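Local coordinates for protein interleukin-20 receptor subunit beta (Homo sapiens, PDB 6DF3) that pairs with IL20RA to form a cell-surface receptor for the cytokines IL19, IL20 and IL24, and with IL22RA1 a receptor for IL20 and IL24, at residues P2-L7 and L18-V23; G27-Y32 and L57-E62; Y32-Q37 and L77-T82. The protein carries 1 engineered substitution. All blocks are in the same frame, centred on the assembly; numbering follows the deposited sequence.

In the fold
From the N terminus, contact 1 comes first: it joins 2-7 to 18-23, the segments flanking the open end of the hairpin of strands 8-12 and 15-19. Contact 2 (27-32 with 57-62) opens only after contact 1 has closed. It spans a longer excursion through helix 39-44 and strand 50-51. Contact 3 (32-37 with 77-82) starts within it and ends beyond it, so contacts 2 and 3 cross, sharing Y32. All three lie in the first fibronectin type III domain. Contact 3 builds the centre of the four-stranded sheet, contact 2 joins an end of that sheet to the loop leading into strand 62-64, and Y32, bonded to V23 and packed on W20, connects both to contact 1.

Contact 1: residues P2-L7 and L18-V23; sequences PAPQNL and LMWSPV
Q5 and S21 supply the backbone hydrogen bond between these two nearly antiparallel segments: S21 N reaches Q5 O at 3.0 Å, almost straight at the hydrogen (166°) and nearly along the C=O axis. A second hydrogen bond joins side chains, S21 OG donating to N6 OD1 at 3.1 Å. The hydroxyl, turned anti to the carbonyl carbon of its own residue, comes to the amide oxygen from the flank, at a C=O...O angle of 101° and tilted from the carbonyl plane. N6 is a predicted N-glycosylation site without a sugar in this structure, and the bond uses its oxygen, not ND2. Weaker CA-H...O contacts continue the pairing, with L7 CA 3.3 Å from M19 O and W20 CA similarly directed at N6 O.

Apolar packing covers the inner side. P4 CB meets the indole of W20 at CD1 (3.7 Å), while L7 CD1 crosses to W20 CB at 3.8 Å. At the far end V23 spreads its methyls about the P2 carbonyl: CG2 lies 3.5 Å from P2 O, and CG1 meets P2 CB at 4.0 Å. The chi1 of 53° on W20 carries its indole away from segment 2-7 into the sandwich, onto V34 and V79 and edge-to-face with Y32.

P4 O also accepts from S91 OG, so the segment before strand 8-12 runs between the two sheets' margins. P2 and P4 have no N-H to give, which probably limits sheet-like bonding here, so apolar packing of P2, P4 and L7 supplements the two hydrogen bonds.

Contact 2: residues G27-Y32 and L57-E62; sequences GETVYY and LTEGPE
Y32 N donates to T58 O at 2.7 Å, with 165° at the hydrogen, where the two backbones meet at nearly a right angle (96° between their end-to-end directions). The same carbonyl oxygen receives a bent CA-H...O contact from Y31, T58 O lying 3.4 Å from Y31 CA. L57, just before this point, has a left-handed backbone conformation, and beyond it the loop passes across strand 31-37 without pairing regularly with it.

The two tyrosines use the loop differently. Y32 turns its ring along the carbonyls of the passing chain: its CE2 is 3.3 Å from E59 O, which lies at the ring edge near its plane, and its CD2 is equally close to G60 O, which approaches obliquely. At the far end of this ring the hydroxyl bonds to V23 N. T58 CG2 packs tightly on the backbone of Y32, 3.1 Å from Y32 O.

In the first fibronectin type III domain this crossing brings the start of a strand in the four-stranded sheet beside the loop leading to strand 62-64 of the opposing sheet. The loop is itself bracketed by the C55-C63 disulfide, and P61 forms a backbone hydrogen bond with W20.

Y31 lies on the solvent side. T58 O sits at its ring edge, in plane, whereas L57 O meets CD1 obliquely at 3.3 Å. E59, with CG anti to its backbone N (chi1 -161°) and an extended chain, lays aliphatic carbons beside the ring, E59 CG being 3.4 Å from Y31 CE1. Its OE1 ends 3.6 Å from Y31 OH, too far for a hydrogen bond, while T29 OG1 stands over one ring face, toward the rim.

Contact 3: residues Y32-Q37 and L77-T82; sequences YSVEYQ and LRVRAT
E35 and R78 form a salt bridge across strands 32-37 and 77-82, which run antiparallel with their axes at 159°, in a fibronectin type III sandwich. Reciprocal backbone bonds join E35 with R78 and S33 with R80. The two charged chains lie side by side, pointing the same way. R78 starts with CG between its backbone N and carbonyl carbon (chi1 64°) and then extends straight to NE, bringing the guanidinium edge to the carboxylate. NH2 of R78 meets E35 OE1 at 2.7 Å, in the guanidinium plane, while R78 NE makes a weak bond of 3.2 Å to the same E35 OE1; the two flat groups are nearly coplanar, 27° apart. W49 and W90 both make cation-pi contacts with R78. A leucine at R78 would probably leave the E35 carboxylate without its charged mate and deprive both indoles of their cation.

The other side of the sheet, with V34, V79, L77 and A81, is mainly apolar. L77 puts CD2 3.6 Å from Y36 CB across the non-hydrogen-bonded pair, while the Y36 ring swings away and its hydroxyl bonds to a basic side chain of another protein's chain. V34 and V79 meet methyl to methyl, CG2 to CG2, at 3.9 Å. V79 CG2, anti to its own backbone N, also lies 3.4 Å from S33 O. A81 CB touches the Y32 ring obliquely, 3.9 Å from Y32 CE1.

Contact 1: residues P2-L7 and L18-V23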
loop_
_atom_site.group_PDB
_atom_site.type_symbol
_atom_site.label_atom_id
_atom_site.label_comp_id
_atom_site.label_asym_id
_atom_site.label_seq_id
_atom_site.Cartn_x
_atom_site.Cartn_y
_atom_site.Cartn_z
ATOM N N PRO C 2 -35.899 5.995 -22.782
ATOM C CA PRO C 2 -35.424 7.204 -22.077
ATOM C C PRO C 2 -34.087 7.005 -21.353
ATOM O O PRO C 2 -33.901 5.960 -20.717
ATOM C CB PRO C 2 -36.532 7.422 -21.025
ATOM C CG PRO C 2 -37.796 6.901 -21.699
ATOM C CD PRO C 2 -37.384 5.938 -22.791
ATOM N N ALA C 3 -33.168 7.968 -21.408
ATOM C CA ALA C 3 -31.963 7.868 -20.538
ATOM C C ALA C 3 -32.320 8.169 -19.089
ATOM O O ALA C 3 -33.298 8.873 -18.818
ATOM C CB ALA C 3 -30.881 8.793 -20.997
ATOM N N PRO C 4 -31.567 7.602 -18.139
ATOM C CA PRO C 4 -31.806 7.946 -16.723
ATOM C C PRO C 4 -31.462 9.417 -16.447
ATOM O O PRO C 4 -30.565 9.933 -17.085
ATOM C CB PRO C 4 -30.830 7.025 -15.947
ATOM C CG PRO C 4 -30.088 6.222 -16.978
ATOM C CD PRO C 4 -30.386 6.740 -18.340
ATOM N N GLN C 5 -32.176 10.048 -15.517
ATOM C CA GLN C 5 -32.097 11.467 -15.224
ATOM C C GLN C 5 -31.810 11.619 -13.737
ATOM O O GLN C 5 -31.840 10.632 -12.997
ATOM C CB GLN C 5 -33.418 12.153 -15.598
ATOM C CG GLN C 5 -33.764 12.190 -17.108
ATOM C CD GLN C 5 -32.669 12.837 -17.978
ATOM O OE1 GLN C 5 -32.011 13.781 -17.551
ATOM N NE2 GLN C 5 -32.452 12.311 -19.191
ATOM N N ASN C 6 -31.508 12.852 -13.323
ATOM C CA ASN C 6 -31.301 13.221 -11.923
ATOM C C ASN C 6 -30.124 12.418 -11.301
ATOM O O ASN C 6 -30.240 11.776 -10.291
ATOM C CB ASN C 6 -32.629 13.092 -11.157
ATOM C CG ASN C 6 -33.808 13.799 -11.898
ATOM O OD1 ASN C 6 -34.659 13.181 -12.603
ATOM N ND2 ASN C 6 -33.817 15.118 -11.787
ATOM N N LEU C 7 -28.989 12.445 -11.969
ATOM C CA LEU C 7 -27.816 11.765 -11.486
ATOM C C LEU C 7 -27.194 12.565 -10.392
ATOM O O LEU C 7 -27.009 13.793 -10.558
ATOM C CB LEU C 7 -26.756 11.640 -12.558
ATOM C CG LEU C 7 -26.930 10.401 -13.423
ATOM C CD1 LEU C 7 -28.233 10.427 -14.179
ATOM C CD2 LEU C 7 -25.774 10.286 -14.363
ATOM N N LEU C 18 -23.473 6.250 -6.598
ATOM C CA LEU C 18 -24.078 6.969 -7.722
ATOM C C LEU C 18 -25.546 6.590 -7.760
ATOM O O LEU C 18 -25.858 5.439 -7.426
ATOM C CB LEU C 18 -23.392 6.612 -9.035
ATOM C CG LEU C 18 -23.967 7.237 -10.323
ATOM C CD1 LEU C 18 -23.719 8.721 -10.261
ATOM C CD2 LEU C 18 -23.324 6.618 -11.545
ATOM N N MET C 19 -26.442 7.542 -8.095
ATOM C CA MET C 19 -27.953 7.386 -7.955
ATOM C C MET C 19 -28.591 8.139 -9.064
ATOM O O MET C 19 -28.023 9.105 -9.532
ATOM C CB MET C 19 -28.572 7.941 -6.662
ATOM C CG MET C 19 -27.993 7.304 -5.394
ATOM S SD MET C 19 -28.441 8.036 -3.777
ATOM C CE MET C 19 -28.563 9.778 -4.204
ATOM N N TRP C 20 -29.732 7.647 -9.505
ATOM C CA TRP C 20 -30.470 8.252 -10.597
ATOM C C TRP C 20 -31.946 7.888 -10.407
ATOM O O TRP C 20 -32.257 7.008 -9.622
ATOM C CB TRP C 20 -29.883 7.804 -11.953
ATOM C CG TRP C 20 -29.775 6.306 -12.120
ATOM C CD1 TRP C 20 -30.721 5.503 -12.603
ATOM C CD2 TRP C 20 -28.659 5.456 -11.801
ATOM N NE1 TRP C 20 -30.304 4.205 -12.612
ATOM C CE2 TRP C 20 -29.035 4.141 -12.126
ATOM C CE3 TRP C 20 -27.393 5.676 -11.282
ATOM C CZ2 TRP C 20 -28.185 3.028 -11.943
ATOM C CZ3 TRP C 20 -26.540 4.574 -11.078
ATOM C CH2 TRP C 20 -26.942 3.263 -11.426
ATOM N N SER C 21 -32.849 8.576 -11.107
ATOM C CA SER C 21 -34.254 8.187 -11.120
ATOM C C SER C 21 -34.429 6.971 -12.043
ATOM O O SER C 21 -33.793 6.897 -13.074
ATOM C CB SER C 21 -35.158 9.292 -11.666
ATOM O OG SER C 21 -34.866 10.512 -11.061
ATOM N N PRO C 22 -35.319 6.042 -11.673
ATOM C CA PRO C 22 -35.483 4.886 -12.524
ATOM C C PRO C 22 -36.174 5.229 -13.827
ATOM O O PRO C 22 -37.055 6.085 -13.858
ATOM C CB PRO C 22 -36.374 3.966 -11.683
ATOM C CG PRO C 22 -37.147 4.897 -10.818
ATOM C CD PRO C 22 -36.134 5.925 -10.441
ATOM N N VAL C 23 -35.784 4.544 -14.883
ATOM C CA VAL C 23 -36.420 4.701 -16.165
ATOM C C VAL C 23 -37.672 3.841 -16.191
ATOM O O VAL C 23 -37.633 2.675 -15.794
ATOM C CB VAL C 23 -35.474 4.319 -17.298
ATOM C CG1 VAL C 23 -36.202 4.235 -18.631
ATOM C CG2 VAL C 23 -34.339 5.338 -17.326
#

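Contact 2: residues G27-Y32 and L57-E62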
loop_
_atom_site.group_PDB
_atom_site.type_symbol
_atom_site.label_atom_id
_atom_site.label_comp_id
_atom_site.label_asym_id
_atom_site.label_seq_id
_atom_site.Cartn_x
_atom_site.Cartn_y
_atom_site.Cartn_z
ATOM N N GLY C 27 -43.959 -3.531 -18.000
ATOM C CA GLY C 27 -43.547 -4.699 -18.799
ATOM C C GLY C 27 -42.358 -5.472 -18.233
ATOM O O GLY C 27 -42.559 -6.432 -17.472
ATOM N N GLU C 28 -41.134 -5.024 -18.585
ATOM C CA GLU C 28 -39.859 -5.729 -18.311
ATOM C C GLU C 28 -39.040 -4.975 -17.286
ATOM O O GLU C 28 -39.355 -3.829 -16.985
ATOM C CB GLU C 28 -39.086 -5.960 -19.631
ATOM C CG GLU C 28 -39.649 -7.172 -20.415
ATOM C CD GLU C 28 -39.406 -7.146 -21.929
ATOM O OE1 GLU C 28 -38.251 -6.917 -22.375
ATOM O OE2 GLU C 28 -40.382 -7.363 -22.678
ATOM N N THR C 29 -38.012 -5.600 -16.716
ATOM C CA THR C 29 -37.244 -4.909 -15.705
ATOM C C THR C 29 -36.021 -4.298 -16.348
ATOM O O THR C 29 -35.296 -4.953 -17.108
ATOM C CB THR C 29 -36.787 -5.741 -14.488
ATOM O OG1 THR C 29 -35.374 -6.053 -14.587
ATOM C CG2 THR C 29 -37.676 -6.953 -14.212
ATOM N N VAL C 30 -35.787 -3.039 -16.017
ATOM C CA VAL C 30 -34.699 -2.291 -16.623
ATOM C C VAL C 30 -33.394 -2.581 -15.890
ATOM O O VAL C 30 -33.370 -2.683 -14.637
ATOM C CB VAL C 30 -35.001 -0.783 -16.643
ATOM C CG1 VAL C 30 -33.783 0.022 -17.127
ATOM C CG2 VAL C 30 -36.234 -0.529 -17.518
ATOM N N TYR C 31 -32.334 -2.736 -16.692
ATOM C CA TYR C 31 -30.953 -2.809 -16.177
ATOM C C TYR C 31 -30.141 -1.540 -16.494
ATOM O O TYR C 31 -30.458 -0.790 -17.419
ATOM C CB TYR C 31 -30.291 -4.094 -16.719
ATOM C CG TYR C 31 -30.885 -5.401 -16.115
ATOM C CD1 TYR C 31 -30.856 -5.624 -14.707
ATOM C CD2 TYR C 31 -31.439 -6.414 -16.929
ATOM C CE1 TYR C 31 -31.389 -6.785 -14.140
ATOM C CE2 TYR C 31 -31.970 -7.592 -16.355
ATOM C CZ TYR C 31 -31.929 -7.763 -14.968
ATOM O OH TYR C 31 -32.406 -8.884 -14.355
ATOM N N TYR C 32 -29.114 -1.283 -15.714
ATOM C CA TYR C 32 -28.318 -0.065 -15.900
ATOM C C TYR C 32 -26.845 -0.420 -16.044
ATOM O O TYR C 32 -26.408 -1.382 -15.429
ATOM C CB TYR C 32 -28.512 0.878 -14.676
ATOM C CG TYR C 32 -29.934 1.277 -14.466
ATOM C CD1 TYR C 32 -30.519 2.220 -15.285
ATOM C CD2 TYR C 32 -30.724 0.673 -13.475
ATOM C CE1 TYR C 32 -31.849 2.571 -15.149
ATOM C CE2 TYR C 32 -32.062 1.035 -13.311
ATOM C CZ TYR C 32 -32.616 1.990 -14.165
ATOM O OH TYR C 32 -33.930 2.357 -14.077
ATOM N N LEU C 57 -24.817 -4.002 -16.240
ATOM C CA LEU C 57 -26.113 -4.656 -16.155
ATOM C C LEU C 57 -26.701 -4.897 -14.708
ATOM O O LEU C 57 -27.564 -5.764 -14.546
ATOM C CB LEU C 57 -26.089 -5.922 -17.040
ATOM C CG LEU C 57 -25.980 -5.724 -18.582
ATOM C CD1 LEU C 57 -24.875 -4.789 -19.084
ATOM C CD2 LEU C 57 -25.823 -7.074 -19.273
ATOM N N THR C 58 -26.246 -4.122 -13.693
ATOM C CA THR C 58 -26.948 -3.895 -12.399
ATOM C C THR C 58 -28.431 -3.467 -12.542
ATOM O O THR C 58 -28.827 -2.875 -13.564
ATOM C CB THR C 58 -26.247 -2.785 -11.568
ATOM O OG1 THR C 58 -26.941 -2.550 -10.337
ATOM C CG2 THR C 58 -26.173 -1.429 -12.295
ATOM N N GLU C 59 -29.235 -3.728 -11.505
ATOM C CA GLU C 59 -30.703 -3.620 -11.595
ATOM C C GLU C 59 -31.271 -2.397 -10.884
ATOM O O GLU C 59 -32.088 -1.698 -11.448
ATOM C CB GLU C 59 -31.389 -4.895 -11.067
ATOM C CG GLU C 59 -32.827 -5.037 -11.543
ATOM C CD GLU C 59 -33.599 -6.176 -10.866
ATOM O OE1 GLU C 59 -33.349 -7.364 -11.178
ATOM O OE2 GLU C 59 -34.497 -5.881 -10.041
ATOM N N GLY C 60 -30.874 -2.145 -9.645
ATOM C CA GLY C 60 -31.503 -1.063 -8.853
ATOM C C GLY C 60 -31.103 0.283 -9.434
ATOM O O GLY C 60 -30.223 0.311 -10.284
ATOM N N PRO C 61 -31.702 1.403 -8.949
ATOM C CA PRO C 61 -31.363 2.720 -9.491
ATOM C C PRO C 61 -30.076 3.328 -8.811
ATOM O O PRO C 61 -29.983 4.529 -8.596
ATOM C CB PRO C 61 -32.638 3.515 -9.198
ATOM C CG PRO C 61 -33.100 2.955 -7.875
ATOM C CD PRO C 61 -32.520 1.555 -7.724
ATOM N N GLU C 62 -29.076 2.494 -8.514
ATOM C CA GLU C 62 -27.858 2.957 -7.900
ATOM C C GLU C 62 -26.654 2.020 -8.161
ATOM O O GLU C 62 -26.779 0.962 -8.766
ATOM C CB GLU C 62 -28.106 3.243 -6.405
ATOM C CG GLU C 62 -28.276 2.000 -5.577
ATOM C CD GLU C 62 -28.830 2.269 -4.180
ATOM O OE1 GLU C 62 -29.827 3.017 -4.043
ATOM O OE2 GLU C 62 -28.287 1.693 -3.212
#

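Contact 3: residues Y32-Q37 and L77-T82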
loop_
_atom_site.group_PDB
_atom_site.type_symbol
_atom_site.label_atom_id
_atom_site.label_comp_id
_atom_site.label_asym_id
_atom_site.label_seq_id
_atom_site.Cartn_x
_atom_site.Cartn_y
_atom_site.Cartn_z
ATOM N N TYR C 32 -29.114 -1.283 -15.714
ATOM C CA TYR C 32 -28.318 -0.065 -15.900
ATOM C C TYR C 32 -26.845 -0.420 -16.044
ATOM O O TYR C 32 -26.408 -1.382 -15.429
ATOM C CB TYR C 32 -28.512 0.878 -14.676
ATOM C CG TYR C 32 -29.934 1.277 -14.466
ATOM C CD1 TYR C 32 -30.519 2.220 -15.285
ATOM C CD2 TYR C 32 -30.724 0.673 -13.475
ATOM C CE1 TYR C 32 -31.849 2.571 -15.149
ATOM C CE2 TYR C 32 -32.062 1.035 -13.311
ATOM C CZ TYR C 32 -32.616 1.990 -14.165
ATOM O OH TYR C 32 -33.930 2.357 -14.077
ATOM N N SER C 33 -26.066 0.369 -16.778
ATOM C CA SER C 33 -24.575 0.212 -16.814
ATOM C C SER C 33 -23.936 1.528 -16.482
ATOM O O SER C 33 -24.370 2.569 -16.981
ATOM C CB SER C 33 -24.077 -0.274 -18.177
ATOM O OG SER C 33 -24.839 -1.412 -18.556
ATOM N N VAL C 34 -22.932 1.475 -15.619
ATOM C CA VAL C 34 -22.179 2.659 -15.249
ATOM C C VAL C 34 -20.724 2.650 -15.767
ATOM O O VAL C 34 -20.064 1.635 -15.667
ATOM C CB VAL C 34 -22.145 2.822 -13.742
ATOM C CG1 VAL C 34 -21.346 4.050 -13.371
ATOM C CG2 VAL C 34 -23.557 2.871 -13.210
ATOM N N GLU C 35 -20.244 3.791 -16.278
ATOM C CA GLU C 35 -18.838 3.932 -16.647
ATOM C C GLU C 35 -18.263 5.224 -16.077
ATOM O O GLU C 35 -19.033 6.103 -15.734
ATOM C CB GLU C 35 -18.701 3.934 -18.141
ATOM C CG GLU C 35 -19.077 2.591 -18.712
ATOM C CD GLU C 35 -18.892 2.535 -20.221
ATOM O OE1 GLU C 35 -18.754 3.608 -20.858
ATOM O OE2 GLU C 35 -18.921 1.401 -20.776
ATOM N N TYR C 36 -16.925 5.322 -15.970
ATOM C CA TYR C 36 -16.265 6.498 -15.353
ATOM C C TYR C 36 -15.005 6.857 -16.073
ATOM O O TYR C 36 -14.484 6.054 -16.871
ATOM C CB TYR C 36 -15.915 6.197 -13.891
ATOM C CG TYR C 36 -14.833 5.119 -13.664
ATOM C CD1 TYR C 36 -15.142 3.809 -13.665
ATOM C CD2 TYR C 36 -13.498 5.461 -13.488
ATOM C CE1 TYR C 36 -14.179 2.807 -13.441
ATOM C CE2 TYR C 36 -12.496 4.501 -13.295
ATOM C CZ TYR C 36 -12.852 3.174 -13.264
ATOM O OH TYR C 36 -11.906 2.212 -13.143
ATOM N N GLN C 37 -14.570 8.077 -15.841
ATOM C CA GLN C 37 -13.251 8.584 -16.178
ATOM C C GLN C 37 -12.722 9.320 -14.974
ATOM O O GLN C 37 -13.453 10.110 -14.337
ATOM C CB GLN C 37 -13.354 9.724 -17.200
ATOM C CG GLN C 37 -13.903 9.270 -18.510
ATOM C CD GLN C 37 -13.856 10.344 -19.586
ATOM O OE1 GLN C 37 -14.192 11.493 -19.320
ATOM N NE2 GLN C 37 -13.528 9.958 -20.793
ATOM N N LEU C 77 -18.735 10.424 -14.345
ATOM C CA LEU C 77 -19.501 9.191 -14.272
ATOM C C LEU C 77 -20.667 9.320 -15.272
ATOM O O LEU C 77 -21.180 10.403 -15.492
ATOM C CB LEU C 77 -20.008 9.050 -12.866
ATOM C CG LEU C 77 -18.946 8.667 -11.824
ATOM C CD1 LEU C 77 -19.470 9.042 -10.453
ATOM C CD2 LEU C 77 -18.741 7.173 -11.925
ATOM N N ARG C 78 -20.996 8.230 -15.957
ATOM C CA ARG C 78 -22.151 8.189 -16.807
ATOM C C ARG C 78 -22.895 6.876 -16.692
ATOM O O ARG C 78 -22.318 5.839 -16.403
ATOM C CB ARG C 78 -21.753 8.419 -18.243
ATOM C CG ARG C 78 -20.853 7.371 -18.832
ATOM C CD ARG C 78 -20.564 7.681 -20.309
ATOM N NE ARG C 78 -19.945 6.554 -20.964
ATOM C CZ ARG C 78 -19.531 6.573 -22.225
ATOM N NH1 ARG C 78 -19.705 7.630 -22.989
ATOM N NH2 ARG C 78 -18.950 5.514 -22.726
ATOM N N VAL C 79 -24.166 6.909 -16.970
ATOM C CA VAL C 79 -24.997 5.724 -16.782
ATOM C C VAL C 79 -25.990 5.566 -17.914
ATOM O O VAL C 79 -26.441 6.544 -18.489
ATOM C CB VAL C 79 -25.737 5.790 -15.454
ATOM C CG1 VAL C 79 -26.700 6.969 -15.444
ATOM C CG2 VAL C 79 -26.492 4.481 -15.164
ATOM N N ARG C 80 -26.319 4.337 -18.267
ATOM C CA ARG C 80 -27.365 4.145 -19.267
ATOM C C ARG C 80 -28.227 2.965 -18.901
ATOM O O ARG C 80 -27.864 2.157 -18.052
ATOM C CB ARG C 80 -26.759 3.956 -20.655
ATOM C CG ARG C 80 -26.128 2.586 -20.924
ATOM C CD ARG C 80 -25.603 2.441 -22.349
ATOM N NE ARG C 80 -24.738 1.265 -22.420
ATOM C CZ ARG C 80 -24.023 0.898 -23.485
ATOM N NH1 ARG C 80 -24.080 1.576 -24.623
ATOM N NH2 ARG C 80 -23.246 -0.181 -23.398
ATOM N N ALA C 81 -29.369 2.872 -19.564
ATOM C CA ALA C 81 -30.311 1.830 -19.297
ATOM C C ALA C 81 -30.372 0.902 -20.487
ATOM O O ALA C 81 -30.211 1.347 -21.610
ATOM C CB ALA C 81 -31.664 2.438 -19.029
ATOM N N THR C 82 -30.573 -0.384 -20.191
ATOM C CA THR C 82 -30.788 -1.451 -21.178
ATOM C C THR C 82 -32.068 -2.254 -20.896
ATOM O O THR C 82 -32.503 -2.427 -19.736
ATOM C CB THR C 82 -29.618 -2.481 -21.263
ATOM O OG1 THR C 82 -29.078 -2.755 -19.961
ATOM C CG2 THR C 82 -28.496 -1.961 -22.155
HETATM O O HOH W 1 -26.331 -0.686 -20.456
#